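Apical membrane antigen AMA1 (Toxoplasma gondii ME49, PDB 4YIV) takes part in host cell invasion as an essential microneme protein of the moving junction, the ring formed between parasite and host cell membranes. Local coordinates at residues 114-117 against 118-122; 247-250 against 251-254. One frame throughout, in Å; residues are numbered along the deposited sequence.

In the fold
Contact 1 (114-117 with 118-122) comes first along the chain and is complete before contact 2 (247-250 with 251-254) begins. Their centres are about 45 Å apart, on opposite sides of the chain's centre, and their nearest atoms remain about 31 Å from each other. Contact 1 joins edge strand 116-117 of one five-stranded antiparallel sheet to helix 118-122; contact 2 joins strand 245-248, of a three-stranded sheet, to strand 256-259, at the edge of a second five-stranded sheet. The two five-stranded sheets have the same strand order, consistent with successive PAN-type domains in this engineered ectodomain fragment lacking the DII loop. The contacts therefore shape separate local turns in distant parts of the molecule.

Contact 1. Residues 114-117 against 118-122; sequences SPFP and MELLE. With CD (cadmium ion), chain D.
Phe116 packs against Leu120 and Leu121 where strand 116-117 gives way to helix 118-122. With its CG anti to the backbone N (chi1 -163°), the ring swings forward to the first turn of the helix, where Phe116 CE2 lies 3.6 Å from Leu120 CB. The ring atom Phe116 CD2 lies 3.7 Å from Leu121 CD2. Leu120 crosses the aromatic side chain at about a right angle. Pro117 CD sits over one ring face, 3.5 Å above the plane of Phe116 and offset toward its rim. Pro117 is also the N-cap residue: its carbonyl O accepts the N-H of Leu120 at 3.1 Å, a rather bent bond (137°) with the donor above the carbonyl plane. Within the helix, Glu122 N bonds to Met118 O.

The tight part is thus the Phe116 ring against Leu120 CB and Leu121 CD2, with Leu121 and Met118 buried, whereas the exposed end of Leu120 touches Pro117 more loosely, its CD2 lying 3.9 Å from Pro117 CG. On another side of the helix, Glu119 and Glu122 share a cadmium ion. Both oxygens of Glu119 bind it, OE2 at 2.5 Å, while Glu122 contributes OE2 at 2.4 Å; a water is also bound to the metal and donates to Glu122 OE1. The metal, together with Arg166, which hydrogen-bonds Glu119 OE2, probably offsets the repulsion between the two carboxylates.

Met118 and Leu121 face helix 132-141, where the ring of Phe139 meets that of Phe116 with the planes at about 25°. Backbone bonds from Phe116 to Cys168 and from Met118 to Arg166 pair the strand-to-helix junction with strand 167-170 and the residue before it, making 116-117 an outermost strand of the five-stranded sheet.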
ATOM      1  N   SER A 114      -9.014   5.741 -19.987  1.00 36.40           N
ATOM      2  CA  SER A 114      -8.169   6.083 -18.834  1.00 31.03           C
ATOM      3  C   SER A 114      -7.208   7.239 -19.100  1.00 33.18           C
ATOM      4  O   SER A 114      -6.539   7.232 -20.115  1.00 37.64           O
ATOM      5  CB  SER A 114      -7.363   4.840 -18.432  1.00 27.95           C
ATOM      6  OG  SER A 114      -6.546   5.098 -17.304  1.00 25.78           O
ATOM      7  N   PRO A 115      -7.063   8.191 -18.159  1.00 28.39           N
ATOM      8  CA  PRO A 115      -7.709   8.204 -16.840  1.00 29.85           C
ATOM      9  C   PRO A 115      -9.180   8.573 -16.943  1.00 31.09           C
ATOM     10  O   PRO A 115      -9.610   9.225 -17.905  1.00 31.13           O
ATOM     11  CB  PRO A 115      -6.921   9.255 -16.063  1.00 27.93           C
ATOM     12  CG  PRO A 115      -6.361  10.149 -17.101  1.00 29.90           C
ATOM     13  CD  PRO A 115      -6.093   9.284 -18.292  1.00 29.42           C
ATOM     14  N   PHE A 116      -9.957   8.117 -15.985  1.00 27.55           N
ATOM     15  CA  PHE A 116     -11.396   8.297 -16.067  1.00 25.19           C
ATOM     16  C   PHE A 116     -11.804   9.233 -14.938  1.00 25.77           C
ATOM     17  O   PHE A 116     -11.335   9.078 -13.807  1.00 24.14           O
ATOM     18  CB  PHE A 116     -12.128   6.974 -15.982  1.00 27.68           C
ATOM     19  CG  PHE A 116     -13.556   7.057 -16.455  1.00 32.71           C
ATOM     20  CD1 PHE A 116     -13.860   6.995 -17.815  1.00 34.63           C
ATOM     21  CD2 PHE A 116     -14.585   7.223 -15.550  1.00 28.84           C
ATOM     22  CE1 PHE A 116     -15.174   7.091 -18.260  1.00 36.46           C
ATOM     23  CE2 PHE A 116     -15.914   7.300 -15.983  1.00 32.62           C
ATOM     24  CZ  PHE A 116     -16.204   7.232 -17.340  1.00 36.56           C
ATOM     25  N   PRO A 117     -12.654  10.233 -15.236  1.00 29.70           N
ATOM     26  CA  PRO A 117     -12.943  11.225 -14.198  1.00 26.69           C
ATOM     27  C   PRO A 117     -13.898  10.707 -13.127  1.00 25.35           C
ATOM     28  O   PRO A 117     -14.924  10.109 -13.452  1.00 26.61           O
ATOM     29  CB  PRO A 117     -13.576  12.372 -14.986  1.00 30.53           C
ATOM     30  CG  PRO A 117     -14.265  11.677 -16.113  1.00 31.37           C
ATOM     31  CD  PRO A 117     -13.377  10.525 -16.489  1.00 31.97           C
ATOM     32  N   MET A 118     -13.565  10.956 -11.870  1.00 24.79           N
ATOM     33  CA  MET A 118     -14.363  10.482 -10.752  1.00 22.48           C
ATOM     34  C   MET A 118     -15.815  11.016 -10.814  1.00 28.77           C
ATOM     35  O   MET A 118     -16.763  10.363 -10.350  1.00 25.08           O
ATOM     36  CB  MET A 118     -13.712  10.908  -9.462  1.00 23.72           C
ATOM     37  CG  MET A 118     -14.451  10.466  -8.210  1.00 29.99           C
ATOM     38  SD  MET A 118     -14.720   8.648  -8.092  1.00 31.17           S
ATOM     39  CE  MET A 118     -13.025   8.059  -8.251  1.00 27.86           C
ATOM     40  N   GLU A 119     -16.003  12.194 -11.408  1.00 27.27           N
ATOM     41  CA  GLU A 119     -17.344  12.772 -11.463  1.00 26.12           C
ATOM     42  C   GLU A 119     -18.292  11.866 -12.208  1.00 26.28           C
ATOM     43  O   GLU A 119     -19.457  11.737 -11.844  1.00 28.88           O
ATOM     44  CB  GLU A 119     -17.302  14.167 -12.114  1.00 26.22           C
ATOM     45  CG  GLU A 119     -16.887  15.233 -11.166  1.00 28.19           C
ATOM     46  CD  GLU A 119     -17.903  15.459 -10.065  1.00 32.24           C
ATOM     47  OE1 GLU A 119     -19.089  15.678 -10.433  1.00 29.56           O
ATOM     48  OE2 GLU A 119     -17.510  15.383  -8.859  1.00 29.34           O
ATOM     49  N   LEU A 120     -17.816  11.226 -13.267  1.00 26.77           N
ATOM     50  CA  LEU A 120     -18.688  10.362 -14.023  1.00 26.85           C
ATOM     51  C   LEU A 120     -18.956   9.054 -13.263  1.00 27.32           C
ATOM     52  O   LEU A 120     -20.037   8.512 -13.373  1.00 26.87           O
ATOM     53  CB  LEU A 120     -18.111  10.096 -15.414  1.00 30.51           C
ATOM     54  CG  LEU A 120     -18.512  11.150 -16.448  1.00 35.80           C
ATOM     55  CD1 LEU A 120     -18.209  12.530 -15.997  1.00 35.22           C
ATOM     56  CD2 LEU A 120     -17.751  10.858 -17.693  1.00 37.14           C
ATOM     57  N   LEU A 121     -18.001   8.580 -12.464  1.00 25.47           N
ATOM     58  CA  LEU A 121     -18.195   7.349 -11.703  1.00 24.13           C
ATOM     59  C   LEU A 121     -19.184   7.586 -10.577  1.00 27.88           C
ATOM     60  O   LEU A 121     -20.004   6.731 -10.249  1.00 27.53           O
ATOM     61  CB  LEU A 121     -16.876   6.854 -11.105  1.00 25.57           C
ATOM     62  CG  LEU A 121     -15.778   6.406 -12.086  1.00 25.29           C
ATOM     63  CD1 LEU A 121     -14.496   6.023 -11.322  1.00 24.94           C
ATOM     64  CD2 LEU A 121     -16.259   5.265 -12.896  1.00 28.03           C
ATOM     65  N   GLU A 122     -19.055   8.747  -9.949  1.00 23.88           N
ATOM     66  CA  GLU A 122     -19.975   9.152  -8.903  1.00 27.73           C
ATOM     67  C   GLU A 122     -21.445   9.161  -9.415  1.00 27.40           C
ATOM     68  O   GLU A 122     -22.392   8.880  -8.659  1.00 28.86           O
ATOM     69  CB  GLU A 122     -19.530  10.535  -8.395  1.00 31.63           C
ATOM     70  CG  GLU A 122     -20.614  11.425  -7.880  1.00 39.61           C
ATOM     71  CD  GLU A 122     -20.136  12.858  -7.720  1.00 39.26           C
ATOM     72  OE1 GLU A 122     -18.953  13.090  -7.357  1.00 38.55           O
ATOM     73  OE2 GLU A 122     -20.969  13.739  -7.983  1.00 35.14           O
TER
HETATM   74 CD    CD D 503     -19.774  15.759  -7.975  0.75 26.02          CD
HETATM   75  O   HOH W   1     -18.666  15.802  -5.787  1.00 40.57           O

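Contact 2. Residues 247-250 against 251-254; sequences LDYT and ELTD
Leu247 and Glu251 each turn CG away from their own carbonyl carbon (chi1 -51° and -69°), and the otherwise extended Glu251 chain then runs back past the leucine at about a right angle. Its carboxylate reaches the leucine methyl, with Glu251 OE1 4.0 Å from Leu247 CD2, and OE1 also forms a salt bridge with Arg245. Leu252 continues the apolar side of the turn. One of its methyls, CD1, lies 4.0 Å from CD1 of the Tyr249 ring, while the other, CD2, approaches CD1 of Leu247; strand 236-242 adds Val240 beside Leu252 and Phe238 beside Tyr249.

The backbone is held by two successive bonds from residues three apart. Glu251 N donates to Asp248 O at 3.0 Å in a nearly straight bond (164°), and Leu252 N donates to Tyr249 O at the same distance of 3.0 Å, from above the carbonyl plane. Tyr249 O takes a further hydrogen bond from Thr255 OG1.

The buried carboxylate of Asp248 starts the turn. Its OD1 is gripped twice by Thr250: the hydroxyl OG1 donates to the syn lone pair at a short 2.5 Å, and the backbone N meets the anti side at 2.8 Å from Asp248 OD1. These two bonds fix the rotation of the carboxylate. An ordered water accepts from Asp248 N and lies between Asp248 OD2 and Glu251 OE2, which are 4.6 Å apart; it probably eases the proximity of these like charges.

Asp248 OD1 accepting the N-H of Thr250 defines an Asx turn, here at the head of a short 3-10 segment that carries the chain off strand 245-248 toward strand 256-259.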
ATOM      1  N   LEU A 247       4.922  -6.304  24.114  1.00 38.98           N
ATOM      2  CA  LEU A 247       6.306  -5.991  23.757  1.00 36.12           C
ATOM      3  C   LEU A 247       6.329  -5.230  22.433  1.00 33.14           C
ATOM      4  O   LEU A 247       5.949  -5.774  21.383  1.00 29.82           O
ATOM      5  CB  LEU A 247       7.153  -7.253  23.621  1.00 41.11           C
ATOM      6  CG  LEU A 247       7.175  -8.304  24.738  1.00 47.99           C
ATOM      7  CD1 LEU A 247       8.418  -9.137  24.614  1.00 41.75           C
ATOM      8  CD2 LEU A 247       7.124  -7.675  26.079  1.00 48.13           C
ATOM      9  N   ASP A 248       6.775  -3.987  22.465  1.00 35.05           N
ATOM     10  CA  ASP A 248       6.906  -3.278  21.209  1.00 35.08           C
ATOM     11  C   ASP A 248       8.101  -3.876  20.488  1.00 35.82           C
ATOM     12  O   ASP A 248       8.887  -4.599  21.088  1.00 34.28           O
ATOM     13  CB  ASP A 248       7.059  -1.774  21.383  1.00 31.31           C
ATOM     14  CG  ASP A 248       8.393  -1.356  21.995  1.00 39.16           C
ATOM     15  OD1 ASP A 248       9.447  -1.438  21.320  1.00 41.38           O
ATOM     16  OD2 ASP A 248       8.379  -0.863  23.141  1.00 47.46           O
ATOM     17  N   TYR A 249       8.241  -3.552  19.205  1.00 32.68           N
ATOM     18  CA  TYR A 249       9.208  -4.240  18.377  1.00 31.67           C
ATOM     19  C   TYR A 249      10.656  -4.119  18.871  1.00 31.86           C
ATOM     20  O   TYR A 249      11.472  -4.993  18.580  1.00 32.87           O
ATOM     21  CB  TYR A 249       9.129  -3.724  16.955  1.00 26.58           C
ATOM     22  CG  TYR A 249       7.864  -4.042  16.185  1.00 24.84           C
ATOM     23  CD1 TYR A 249       7.063  -5.134  16.495  1.00 23.80           C
ATOM     24  CD2 TYR A 249       7.503  -3.249  15.096  1.00 26.24           C
ATOM     25  CE1 TYR A 249       5.943  -5.407  15.781  1.00 27.68           C
ATOM     26  CE2 TYR A 249       6.390  -3.526  14.368  1.00 25.24           C
ATOM     27  CZ  TYR A 249       5.610  -4.582  14.707  1.00 28.11           C
ATOM     28  OH  TYR A 249       4.506  -4.825  13.935  1.00 27.73           O
ATOM     29  N   THR A 250      10.999  -3.052  19.585  1.00 32.89           N
ATOM     30  CA  THR A 250      12.391  -2.874  19.979  1.00 34.74           C
ATOM     31  C   THR A 250      12.837  -3.972  20.956  1.00 36.31           C
ATOM     32  O   THR A 250      14.023  -4.122  21.211  1.00 35.70           O
ATOM     33  CB  THR A 250      12.658  -1.506  20.622  1.00 36.22           C
ATOM     34  OG1 THR A 250      11.906  -1.378  21.838  1.00 36.58           O
ATOM     35  CG2 THR A 250      12.335  -0.386  19.655  1.00 33.76           C
ATOM     36  N   GLU A 251      11.886  -4.733  21.484  1.00 36.40           N
ATOM     37  CA  GLU A 251      12.181  -5.786  22.450  1.00 40.09           C
ATOM     38  C   GLU A 251      12.324  -7.153  21.801  1.00 44.18           C
ATOM     39  O   GLU A 251      12.651  -8.120  22.479  1.00 45.63           O
ATOM     40  CB  GLU A 251      11.081  -5.868  23.520  1.00 44.99           C
ATOM     41  CG  GLU A 251      11.037  -4.672  24.457  1.00 43.70           C
ATOM     42  CD  GLU A 251      10.331  -4.996  25.773  1.00 55.63           C
ATOM     43  OE1 GLU A 251      10.730  -5.979  26.446  1.00 57.55           O
ATOM     44  OE2 GLU A 251       9.372  -4.278  26.126  1.00 53.66           O
ATOM     45  N   LEU A 252      12.046  -7.245  20.501  1.00 39.60           N
ATOM     46  CA  LEU A 252      12.077  -8.528  19.819  1.00 38.61           C
ATOM     47  C   LEU A 252      13.430  -8.689  19.144  1.00 38.66           C
ATOM     48  O   LEU A 252      14.036  -7.714  18.689  1.00 36.68           O
ATOM     49  CB  LEU A 252      10.929  -8.649  18.801  1.00 34.66           C
ATOM     50  CG  LEU A 252       9.515  -8.359  19.318  1.00 35.94           C
ATOM     51  CD1 LEU A 252       8.525  -8.503  18.168  1.00 36.15           C
ATOM     52  CD2 LEU A 252       9.125  -9.260  20.496  1.00 44.32           C
ATOM     53  N   THR A 253      13.915  -9.924  19.069  1.00 38.56           N
ATOM     54  CA  THR A 253      15.266 -10.171  18.555  1.00 42.10           C
ATOM     55  C   THR A 253      15.395  -9.970  17.049  1.00 35.74           C
ATOM     56  O   THR A 253      16.432  -9.515  16.566  1.00 41.20           O
ATOM     57  CB  THR A 253      15.735 -11.608  18.912  1.00 50.39           C
ATOM     58  OG1 THR A 253      15.731 -11.754  20.335  1.00 59.13           O
ATOM     59  CG2 THR A 253      17.155 -11.868  18.411  1.00 51.32           C
ATOM     60  N   ASP A 254      14.354 -10.296  16.293  1.00 33.74           N
ATOM     61  CA  ASP A 254      14.443 -10.195  14.839  1.00 35.01           C
ATOM     62  C   ASP A 254      14.013  -8.812  14.318  1.00 36.35           C
ATOM     63  O   ASP A 254      13.855  -8.613  13.116  1.00 32.01           O
ATOM     64  CB  ASP A 254      13.606 -11.288  14.179  1.00 35.36           C
ATOM     65  CG  ASP A 254      12.123 -11.160  14.490  1.00 47.83           C
ATOM     66  OD1 ASP A 254      11.772 -10.646  15.580  1.00 44.76           O
ATOM     67  OD2 ASP A 254      11.305 -11.580  13.641  1.00 57.00           O
TER
HETATM   68  O   HOH W   2       7.392  -2.761  25.271  1.00 41.10           O